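Local coordinates for protein alpha-L-arabinosidase (Xanthomonas axonopodis pv. citri, PDB 6D25) that probably releases alpha-L-arabinofuranosyl side groups from arabinoxylans, coping with internal di-substitution, as a trimeric glycoside hydrolase of family GH51, at residues Phe52-Gly57 / Ile371-Asn376; Tyr170-Thr175 / Trp192-Phe197; Gln471-Pro476 / Val490-Phe495. One frame throughout, in Å; residues are numbered along the deposited sequence.

Contact 1 (Phe52-Gly57 / Ile371-Asn376). With GOL (glycerol), chain G.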
loop_
_atom_site.group_PDB
_atom_site.type_symbol
_atom_site.label_atom_id
_atom_site.label_comp_id
_atom_site.label_asym_id
_atom_site.label_seq_id
_atom_site.Cartn_x
_atom_site.Cartn_y
_atom_site.Cartn_z
ATOM N N PHE A 52 -7.933 -27.056 -6.880
ATOM C CA PHE A 52 -7.971 -25.618 -6.994
ATOM C C PHE A 52 -9.306 -25.221 -7.607
ATOM O O PHE A 52 -9.577 -25.547 -8.758
ATOM C CB PHE A 52 -6.759 -25.180 -7.830
ATOM C CG PHE A 52 -6.701 -23.743 -8.254
ATOM C CD1 PHE A 52 -7.300 -22.736 -7.496
ATOM C CD2 PHE A 52 -6.026 -23.400 -9.415
ATOM C CE1 PHE A 52 -7.255 -21.422 -7.933
ATOM C CE2 PHE A 52 -5.996 -22.075 -9.847
ATOM C CZ PHE A 52 -6.602 -21.098 -9.103
ATOM N N ALA A 53 -10.136 -24.517 -6.823
ATOM C CA ALA A 53 -11.469 -24.147 -7.240
ATOM C C ALA A 53 -11.641 -22.625 -7.202
ATOM O O ALA A 53 -12.120 -22.071 -6.179
ATOM C CB ALA A 53 -12.475 -24.838 -6.369
ATOM N N GLU A 54 -11.293 -21.950 -8.300
ATOM C CA GLU A 54 -11.483 -20.525 -8.427
ATOM C C GLU A 54 -12.948 -20.243 -8.728
ATOM O O GLU A 54 -13.629 -21.055 -9.368
ATOM C CB GLU A 54 -10.604 -19.964 -9.554
ATOM C CG GLU A 54 -10.639 -18.450 -9.730
ATOM C CD GLU A 54 -9.528 -17.878 -10.597
ATOM O OE1 GLU A 54 -8.778 -18.689 -11.203
ATOM O OE2 GLU A 54 -9.401 -16.626 -10.690
ATOM N N HIS A 55 -13.388 -19.025 -8.361
ATOM C CA HIS A 55 -14.676 -18.528 -8.841
ATOM C C HIS A 55 -14.516 -18.148 -10.304
ATOM O O HIS A 55 -14.067 -17.034 -10.605
ATOM C CB HIS A 55 -15.168 -17.358 -8.001
ATOM C CG HIS A 55 -15.728 -17.783 -6.697
ATOM N ND1 HIS A 55 -16.990 -17.460 -6.338
ATOM C CD2 HIS A 55 -15.244 -18.592 -5.730
ATOM C CE1 HIS A 55 -17.258 -18.024 -5.162
ATOM N NE2 HIS A 55 -16.207 -18.729 -4.772
ATOM N N LEU A 56 -14.855 -19.081 -11.180
ATOM C CA LEU A 56 -14.543 -18.958 -12.601
ATOM C C LEU A 56 -15.541 -19.829 -13.375
ATOM O O LEU A 56 -15.614 -21.031 -13.109
ATOM C CB LEU A 56 -13.098 -19.434 -12.823
ATOM C CG LEU A 56 -12.441 -19.062 -14.151
ATOM C CD1 LEU A 56 -10.940 -19.283 -14.073
ATOM C CD2 LEU A 56 -13.041 -19.778 -15.358
ATOM N N GLY A 57 -16.280 -19.234 -14.299
ATOM C CA GLY A 57 -17.186 -19.981 -15.157
ATOM C C GLY A 57 -18.200 -20.765 -14.339
ATOM O O GLY A 57 -18.877 -20.188 -13.444
ATOM N N ILE A 371 -3.645 -28.756 -9.106
ATOM C CA ILE A 371 -3.954 -28.738 -10.529
ATOM C C ILE A 371 -5.044 -27.697 -10.793
ATOM O O ILE A 371 -5.999 -27.556 -9.991
ATOM C CB ILE A 371 -4.347 -30.148 -11.024
ATOM C CG1 ILE A 371 -4.275 -30.227 -12.542
ATOM C CG2 ILE A 371 -5.717 -30.557 -10.504
ATOM C CD1 ILE A 371 -4.521 -31.575 -13.163
ATOM N N ALA A 372 -4.944 -27.025 -11.928
ATOM C CA ALA A 372 -5.936 -26.053 -12.358
ATOM C C ALA A 372 -6.915 -26.680 -13.360
ATOM O O ALA A 372 -6.466 -27.080 -14.441
ATOM C CB ALA A 372 -5.238 -24.885 -13.011
ATOM N N GLN A 373 -8.213 -26.773 -13.078
ATOM C CA GLN A 373 -8.906 -26.489 -11.824
ATOM C C GLN A 373 -9.859 -27.665 -11.580
ATOM O O GLN A 373 -9.799 -28.649 -12.323
ATOM C CB GLN A 373 -9.654 -25.158 -11.914
ATOM C CG GLN A 373 -8.729 -23.942 -11.911
ATOM C CD GLN A 373 -9.428 -22.626 -11.724
ATOM O OE1 GLN A 373 -10.570 -22.597 -11.225
ATOM N NE2 GLN A 373 -8.744 -21.550 -12.099
ATOM N N MET A 374 -10.723 -27.601 -10.576
ATOM C CA MET A 374 -11.285 -28.807 -10.016
ATOM C C MET A 374 -12.487 -29.293 -10.844
ATOM O O MET A 374 -12.539 -30.491 -11.179
ATOM C CB MET A 374 -11.690 -28.590 -8.550
ATOM C CG MET A 374 -12.019 -29.866 -7.811
ATOM S SD MET A 374 -12.305 -29.575 -6.040
ATOM C CE MET A 374 -13.878 -28.725 -6.091
ATOM N N VAL A 375 -13.475 -28.423 -11.125
ATOM C CA VAL A 375 -14.669 -28.797 -11.846
ATOM C C VAL A 375 -14.920 -27.799 -12.979
ATOM O O VAL A 375 -14.826 -26.599 -12.744
ATOM C CB VAL A 375 -15.895 -28.860 -10.913
ATOM C CG1 VAL A 375 -17.127 -29.406 -11.630
ATOM C CG2 VAL A 375 -15.616 -29.672 -9.668
ATOM N N ASN A 376 -15.167 -28.278 -14.187
ATOM C CA ASN A 376 -15.670 -27.458 -15.320
ATOM C C ASN A 376 -14.647 -26.444 -15.859
ATOM O O ASN A 376 -15.018 -25.678 -16.762
ATOM C CB ASN A 376 -16.960 -26.728 -14.941
ATOM C CG ASN A 376 -18.136 -27.674 -14.872
ATOM O OD1 ASN A 376 -18.137 -28.670 -15.618
ATOM N ND2 ASN A 376 -19.114 -27.362 -14.029
HETATM C C1 GOL G . -5.629 -18.071 -12.235
HETATM O O1 GOL G . -6.813 -17.265 -12.049
HETATM C C2 GOL G . -5.466 -18.489 -13.725
HETATM O O2 GOL G . -4.098 -18.909 -13.903
HETATM C C3 GOL G . -6.435 -19.614 -14.100
HETATM O O3 GOL G . -6.239 -20.872 -13.375
HETATM O O HOH W 1 -8.266 -28.685 -9.165
HETATM O O HOH W 2 -13.070 -23.461 -10.641
#
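Gln373 reaches across to Glu54, and both ends of its amide are bonded. Gln373 OE1 accepts from Glu54 N at 3.1 Å, the donor standing 52° out of the carbonyl plane, and a water 2.7 Å from Gln373 OE1 links it to Glu54 O. At the other end, Gln373 NE2 donates to Glu54 OE1 at 3.0 Å, meeting the carboxylate's anti lone pair, and to the glycerol oxygen O3 at 2.9 Å. Carboxylate and amide planes lie only 16° apart. Glu54 OE1 also accepts from glycerol O1 at 2.6 Å, while Glu54 OE2 is held by Phe101 N and Trp125 NE1. Glutamine suits the place by giving and accepting at once. With CG anti to the carbonyl carbon (chi1 -72°) and the chain extended beyond it, Gln373 carries its amide over one face of the Phe52 ring, Gln373 CG lying 4.1 Å from the ring centroid in a CH-pi contact; Phe52 CD2 touches Ala372 CB. In the backbone, which turns here through a cis Ala372-Gln373 peptide, Met374 N makes a weak bond to Phe52 O, and a second water bridges Phe52 N and Ile371 O. The glycerol, also bound by Tyr268, Cys100 and Glu324, probably came from the crystallisation liquor. Held at the C-terminal ends of barrel strands, where family GH51 has its active site, these groups are consistent with a pocket preset for sugar hydroxyls.

Contact 2 (Tyr170-Thr175 / Trp192-Phe197)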
loop_
_atom_site.group_PDB
_atom_site.type_symbol
_atom_site.label_atom_id
_atom_site.label_comp_id
_atom_site.label_asym_id
_atom_site.label_seq_id
_atom_site.Cartn_x
_atom_site.Cartn_y
_atom_site.Cartn_z
ATOM N N TYR A 170 -11.913 -14.229 11.881
ATOM C CA TYR A 170 -13.283 -14.670 11.697
ATOM C C TYR A 170 -13.344 -16.198 11.629
ATOM O O TYR A 170 -14.187 -16.832 12.258
ATOM C CB TYR A 170 -13.839 -14.078 10.412
ATOM C CG TYR A 170 -15.277 -14.423 10.110
ATOM C CD1 TYR A 170 -15.589 -15.545 9.372
ATOM C CD2 TYR A 170 -16.311 -13.624 10.559
ATOM C CE1 TYR A 170 -16.904 -15.860 9.061
ATOM C CE2 TYR A 170 -17.626 -13.919 10.259
ATOM C CZ TYR A 170 -17.934 -15.032 9.493
ATOM O OH TYR A 170 -19.243 -15.317 9.192
ATOM N N MET A 171 -12.451 -16.775 10.845
ATOM C CA MET A 171 -12.512 -18.214 10.568
ATOM C C MET A 171 -11.956 -19.057 11.734
ATOM O O MET A 171 -12.426 -20.185 11.897
ATOM C CB MET A 171 -11.739 -18.568 9.296
ATOM C CG MET A 171 -12.507 -18.163 8.023
ATOM S SD MET A 171 -11.698 -18.759 6.507
ATOM C CE MET A 171 -10.283 -17.673 6.411
ATOM N N THR A 172 -10.956 -18.554 12.473
ATOM C CA THR A 172 -10.158 -19.436 13.386
ATOM C C THR A 172 -10.249 -19.044 14.869
ATOM O O THR A 172 -9.829 -19.820 15.686
ATOM C CB THR A 172 -8.666 -19.445 12.996
ATOM O OG1 THR A 172 -8.067 -18.157 13.188
ATOM C CG2 THR A 172 -8.462 -19.896 11.569
ATOM N N ALA A 173 -10.777 -17.884 15.229
ATOM C CA ALA A 173 -10.738 -17.430 16.620
ATOM C C ALA A 173 -11.665 -18.282 17.494
ATOM O O ALA A 173 -12.842 -18.424 17.179
ATOM C CB ALA A 173 -11.077 -15.968 16.734
ATOM N N PRO A 174 -11.131 -18.829 18.610
ATOM C CA PRO A 174 -11.951 -19.543 19.576
ATOM C C PRO A 174 -12.546 -18.649 20.667
ATOM O O PRO A 174 -13.367 -19.122 21.444
ATOM C CB PRO A 174 -10.949 -20.554 20.190
ATOM C CG PRO A 174 -9.668 -19.758 20.245
ATOM C CD PRO A 174 -9.705 -18.928 18.974
ATOM N N THR A 175 -12.123 -17.396 20.745
ATOM C CA THR A 175 -12.573 -16.468 21.813
ATOM C C THR A 175 -13.974 -15.925 21.479
ATOM O O THR A 175 -14.557 -16.276 20.440
ATOM C CB THR A 175 -11.583 -15.297 21.907
ATOM O OG1 THR A 175 -11.420 -14.706 20.605
ATOM C CG2 THR A 175 -10.260 -15.749 22.483
ATOM N N TRP A 192 -13.092 -23.047 12.296
ATOM C CA TRP A 192 -12.612 -23.978 11.300
ATOM C C TRP A 192 -11.080 -24.052 11.385
ATOM O O TRP A 192 -10.418 -23.175 11.929
ATOM C CB TRP A 192 -12.973 -23.526 9.887
ATOM C CG TRP A 192 -14.422 -23.493 9.511
ATOM C CD1 TRP A 192 -15.211 -24.548 9.160
ATOM C CD2 TRP A 192 -15.215 -22.311 9.327
ATOM N NE1 TRP A 192 -16.447 -24.098 8.804
ATOM C CE2 TRP A 192 -16.477 -22.726 8.869
ATOM C CE3 TRP A 192 -14.969 -20.948 9.463
ATOM C CZ2 TRP A 192 -17.501 -21.827 8.574
ATOM C CZ3 TRP A 192 -15.985 -20.057 9.194
ATOM C CH2 TRP A 192 -17.234 -20.491 8.740
ATOM N N GLN A 193 -10.526 -25.085 10.786
ATOM C CA GLN A 193 -9.100 -25.197 10.575
ATOM C C GLN A 193 -8.742 -24.539 9.243
ATOM O O GLN A 193 -9.366 -24.827 8.210
ATOM C CB GLN A 193 -8.677 -26.676 10.554
ATOM C CG GLN A 193 -9.050 -27.441 11.818
ATOM C CD GLN A 193 -8.334 -26.930 13.049
ATOM O OE1 GLN A 193 -7.104 -26.880 13.074
ATOM N NE2 GLN A 193 -9.095 -26.542 14.053
ATOM N N VAL A 194 -7.740 -23.663 9.295
ATOM C CA VAL A 194 -7.181 -23.003 8.125
ATOM C C VAL A 194 -5.675 -23.289 8.073
ATOM O O VAL A 194 -4.849 -22.466 8.493
ATOM C CB VAL A 194 -7.481 -21.491 8.113
ATOM C CG1 VAL A 194 -6.928 -20.848 6.849
ATOM C CG2 VAL A 194 -8.983 -21.214 8.226
ATOM N N PRO A 195 -5.317 -24.444 7.527
ATOM C CA PRO A 195 -3.929 -24.854 7.643
ATOM C C PRO A 195 -2.975 -24.152 6.667
ATOM O O PRO A 195 -1.778 -24.065 6.981
ATOM C CB PRO A 195 -3.920 -26.361 7.395
ATOM C CG PRO A 195 -5.173 -26.572 6.565
ATOM C CD PRO A 195 -6.171 -25.585 7.175
ATOM N N TYR A 196 -3.478 -23.654 5.536
ATOM C CA TYR A 196 -2.675 -22.985 4.531
ATOM C C TYR A 196 -3.355 -21.679 4.139
ATOM O O TYR A 196 -4.560 -21.647 3.915
ATOM C CB TYR A 196 -2.476 -23.856 3.288
ATOM C CG TYR A 196 -2.171 -25.307 3.582
ATOM C CD1 TYR A 196 -0.926 -25.709 4.036
ATOM C CD2 TYR A 196 -3.131 -26.270 3.420
ATOM C CE1 TYR A 196 -0.648 -27.038 4.338
ATOM C CE2 TYR A 196 -2.868 -27.604 3.681
ATOM C CZ TYR A 196 -1.626 -28.000 4.156
ATOM O OH TYR A 196 -1.419 -29.319 4.474
ATOM N N PHE A 197 -2.564 -20.635 4.027
ATOM C CA PHE A 197 -3.078 -19.307 3.699
ATOM C C PHE A 197 -2.113 -18.653 2.700
ATOM O O PHE A 197 -0.926 -18.438 3.024
ATOM C CB PHE A 197 -3.201 -18.441 4.958
ATOM C CG PHE A 197 -4.079 -17.236 4.778
ATOM C CD1 PHE A 197 -3.628 -16.131 4.103
ATOM C CD2 PHE A 197 -5.379 -17.242 5.253
ATOM C CE1 PHE A 197 -4.441 -15.016 3.926
ATOM C CE2 PHE A 197 -6.221 -16.154 5.057
ATOM C CZ PHE A 197 -5.756 -15.060 4.372
#
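Met171, in the last turn of helix 161-172, turns its carbonyl to the chain that leads into strand 196-199, and Trp192 answers: Trp192 N donates to Met171 O at 3.0 Å and lies almost in line with the C=O bond (C=O...N angle 171°), though the N-H is bent to 151°. Ala173 then leaves helical geometry, so the bond falls just where the helix ends. With CG anti to the carbonyl carbon (chi1 -66°), the indole of Trp192 swings back beside the helix, and its benzo edge does the touching. Met171 CA lies in the ring plane at that edge, Met171 CG rests 4.0 Å from Trp192 CE3, and Tyr170 CE1 comes 4.3 Å from Trp192 CZ3. The polar ends look elsewhere, Trp192 NE1 to Asp141 and Tyr170 OH to His137. Val194 is a compact, branched filler: its CG2 meets Thr172 CG2 at 3.6 Å and Met171 CB at 4.0 Å, with Met171 SD close by. Thr172 can offer its methyl because OG1 is bonded back to Ala168 O within the helix. Methionine's flexible chain and tryptophan's broad edge suit this buried seam, over which helix 136-146 also packs. Strand 149-154, helix 161-172 and strand 196-199 form a beta-alpha-beta crossover, the repeating unit of a (beta/alpha)8 barrel.

Contact 3 (Gln471-Pro476 / Val490-Phe495); sequences QILTAP and VAPVAF
Gln471 opens the pairing opposite Ala494 in a non-hydrogen-bonded antiparallel position, its CA lying 3.2 Å from Val493 O in a CA-H...O contact. Bent at chi2 (-85°), its side chain folds over the partner strand and lays the amide against the Val493-Ala494 peptide; Gln471 NE2 touches Ala494 CA without bonding to Ala494 N, both nitrogens being donors. Ile472 follows with the two bonds of a hydrogen-bonded pair: Ile472 N to Val493 O at 2.9 Å, and Val493 N to Ile472 O at 3.1 Å. Ile472 and Val493, beta-branched as suits a strand, send their side chains to the same side of the sheet, where Ile472 CG2 meets Val493 CG2 at 3.7 Å, and Ile472 CB sits 3.9 Å from CD1 of the Phe495 ring. Strands 468-473 and 493-494 are consecutive antiparallel strands of the C-terminal beta domain, and 468-473 pairs along its other edge with 513-519. Leu473 faces the opposite way, toward helix 393-400; its CD1 presses 3.4 Å from Ala491 C and also packs on the ring of Pro492. At Thr474 direct pairing gives way to water: one water joins Thr474 N, Ile472 O and Ala491 O, and another, 2.7 Å from Thr474 O, binds Ala491 N. Thr474 OG1 is bonded to His512 O. Ala475, small enough for a buried spot, touches Val490 CG2 with CB at 4.0 Å.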
loop_
_atom_site.group_PDB
_atom_site.type_symbol
_atom_site.label_atom_id
_atom_site.label_comp_id
_atom_site.label_asym_id
_atom_site.label_seq_id
_atom_site.Cartn_x
_atom_site.Cartn_y
_atom_site.Cartn_z
ATOM N N GLN A 471 -3.536 -51.769 -12.836
ATOM C CA GLN A 471 -4.550 -51.151 -13.642
ATOM C C GLN A 471 -3.906 -50.374 -14.794
ATOM O O GLN A 471 -2.780 -49.913 -14.686
ATOM C CB GLN A 471 -5.347 -50.181 -12.758
ATOM C CG GLN A 471 -6.149 -50.859 -11.662
ATOM C CD GLN A 471 -7.508 -51.331 -12.128
ATOM O OE1 GLN A 471 -8.392 -50.556 -12.544
ATOM N NE2 GLN A 471 -7.707 -52.632 -12.034
ATOM N N ILE A 472 -4.650 -50.256 -15.883
ATOM C CA ILE A 472 -4.195 -49.550 -17.083
ATOM C C ILE A 472 -5.252 -48.523 -17.467
ATOM O O ILE A 472 -6.434 -48.823 -17.479
ATOM C CB ILE A 472 -3.877 -50.488 -18.266
ATOM C CG1 ILE A 472 -3.371 -49.680 -19.467
ATOM C CG2 ILE A 472 -5.054 -51.404 -18.631
ATOM C CD1 ILE A 472 -2.683 -50.525 -20.532
ATOM N N LEU A 473 -4.767 -47.331 -17.765
ATOM C CA LEU A 473 -5.560 -46.282 -18.358
ATOM C C LEU A 473 -5.043 -46.013 -19.777
ATOM O O LEU A 473 -3.888 -45.603 -19.948
ATOM C CB LEU A 473 -5.466 -45.036 -17.489
ATOM C CG LEU A 473 -6.414 -43.892 -17.861
ATOM C CD1 LEU A 473 -7.882 -44.335 -17.663
ATOM C CD2 LEU A 473 -6.136 -42.696 -16.961
ATOM N N THR A 474 -5.903 -46.297 -20.750
ATOM C CA THR A 474 -5.599 -46.120 -22.152
ATOM C C THR A 474 -6.939 -45.969 -22.891
ATOM O O THR A 474 -8.017 -45.914 -22.269
ATOM C CB THR A 474 -4.702 -47.251 -22.698
ATOM O OG1 THR A 474 -4.204 -46.902 -23.996
ATOM C CG2 THR A 474 -5.400 -48.584 -22.784
ATOM N N ALA A 475 -6.847 -45.894 -24.192
ATOM C CA ALA A 475 -8.005 -45.818 -25.068
ATOM C C ALA A 475 -7.536 -46.228 -26.463
ATOM O O ALA A 475 -6.332 -46.235 -26.719
ATOM C CB ALA A 475 -8.614 -44.427 -25.064
ATOM N N PRO A 476 -8.469 -46.541 -27.358
ATOM C CA PRO A 476 -8.084 -46.962 -28.707
ATOM C C PRO A 476 -7.379 -45.840 -29.495
ATOM O O PRO A 476 -6.444 -46.135 -30.233
ATOM C CB PRO A 476 -9.405 -47.395 -29.373
ATOM C CG PRO A 476 -10.396 -47.526 -28.223
ATOM C CD PRO A 476 -9.924 -46.554 -27.167
ATOM N N VAL A 490 -12.686 -43.462 -21.602
ATOM C CA VAL A 490 -11.321 -43.511 -21.081
ATOM C C VAL A 490 -11.439 -43.787 -19.582
ATOM O O VAL A 490 -11.844 -42.903 -18.840
ATOM C CB VAL A 490 -10.532 -42.212 -21.322
ATOM C CG1 VAL A 490 -9.066 -42.356 -20.931
ATOM C CG2 VAL A 490 -10.609 -41.778 -22.779
ATOM N N ALA A 491 -11.125 -45.030 -19.168
ATOM C CA ALA A 491 -11.310 -45.373 -17.741
ATOM C C ALA A 491 -10.469 -46.597 -17.422
ATOM O O ALA A 491 -10.252 -47.427 -18.289
ATOM C CB ALA A 491 -12.774 -45.643 -17.431
ATOM N N PRO A 492 -10.023 -46.699 -16.159
ATOM C CA PRO A 492 -9.041 -47.695 -15.835
ATOM C C PRO A 492 -9.686 -49.084 -15.764
ATOM O O PRO A 492 -10.813 -49.198 -15.333
ATOM C CB PRO A 492 -8.439 -47.246 -14.491
ATOM C CG PRO A 492 -9.465 -46.346 -13.892
ATOM C CD PRO A 492 -10.274 -45.806 -15.049
ATOM N N VAL A 493 -8.944 -50.094 -16.184
ATOM C CA VAL A 493 -9.367 -51.479 -16.102
ATOM C C VAL A 493 -8.185 -52.322 -15.616
ATOM O O VAL A 493 -7.027 -51.835 -15.613
ATOM C CB VAL A 493 -9.871 -51.975 -17.475
ATOM C CG1 VAL A 493 -11.090 -51.206 -17.942
ATOM C CG2 VAL A 493 -8.738 -52.009 -18.536
ATOM N N ALA A 494 -8.466 -53.570 -15.259
ATOM C CA ALA A 494 -7.412 -54.484 -14.826
ATOM C C ALA A 494 -6.356 -54.642 -15.926
ATOM O O ALA A 494 -6.685 -54.789 -17.092
ATOM C CB ALA A 494 -7.989 -55.823 -14.410
ATOM N N PHE A 495 -5.092 -54.577 -15.546
ATOM C CA PHE A 495 -3.979 -54.720 -16.461
ATOM C C PHE A 495 -3.377 -56.115 -16.282
ATOM O O PHE A 495 -3.031 -56.504 -15.165
ATOM C CB PHE A 495 -2.892 -53.685 -16.162
ATOM C CG PHE A 495 -1.647 -53.792 -17.016
ATOM C CD1 PHE A 495 -1.732 -53.703 -18.388
ATOM C CD2 PHE A 495 -0.388 -53.930 -16.437
ATOM C CE1 PHE A 495 -0.589 -53.767 -19.174
ATOM C CE2 PHE A 495 0.757 -54.012 -17.224
ATOM C CZ PHE A 495 0.649 -53.919 -18.592
HETATM O O HOH W 3 -8.054 -48.271 -19.782
HETATM O O HOH W 4 -10.393 -46.890 -21.445
#

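From the N terminus the chain first lays strands 29-36 and 43-44 into the beta domain, then enters the parallel barrel, and contact 1 opens at the end of strand 51-52. The loop it forms spans more than three hundred residues and closes at the end of strand 366-371, so this contact joins the first and last strands of the barrel. Contact 2 is nested inside that loop: it closes a short loop that carries helix 178-185. Contact 3 comes later, in series, within the C-terminal beta domain, where it closes a loop without helix or strand. Contacts 2 and 3 lie on opposite sides of the chain's centre, about 42 Å between centres.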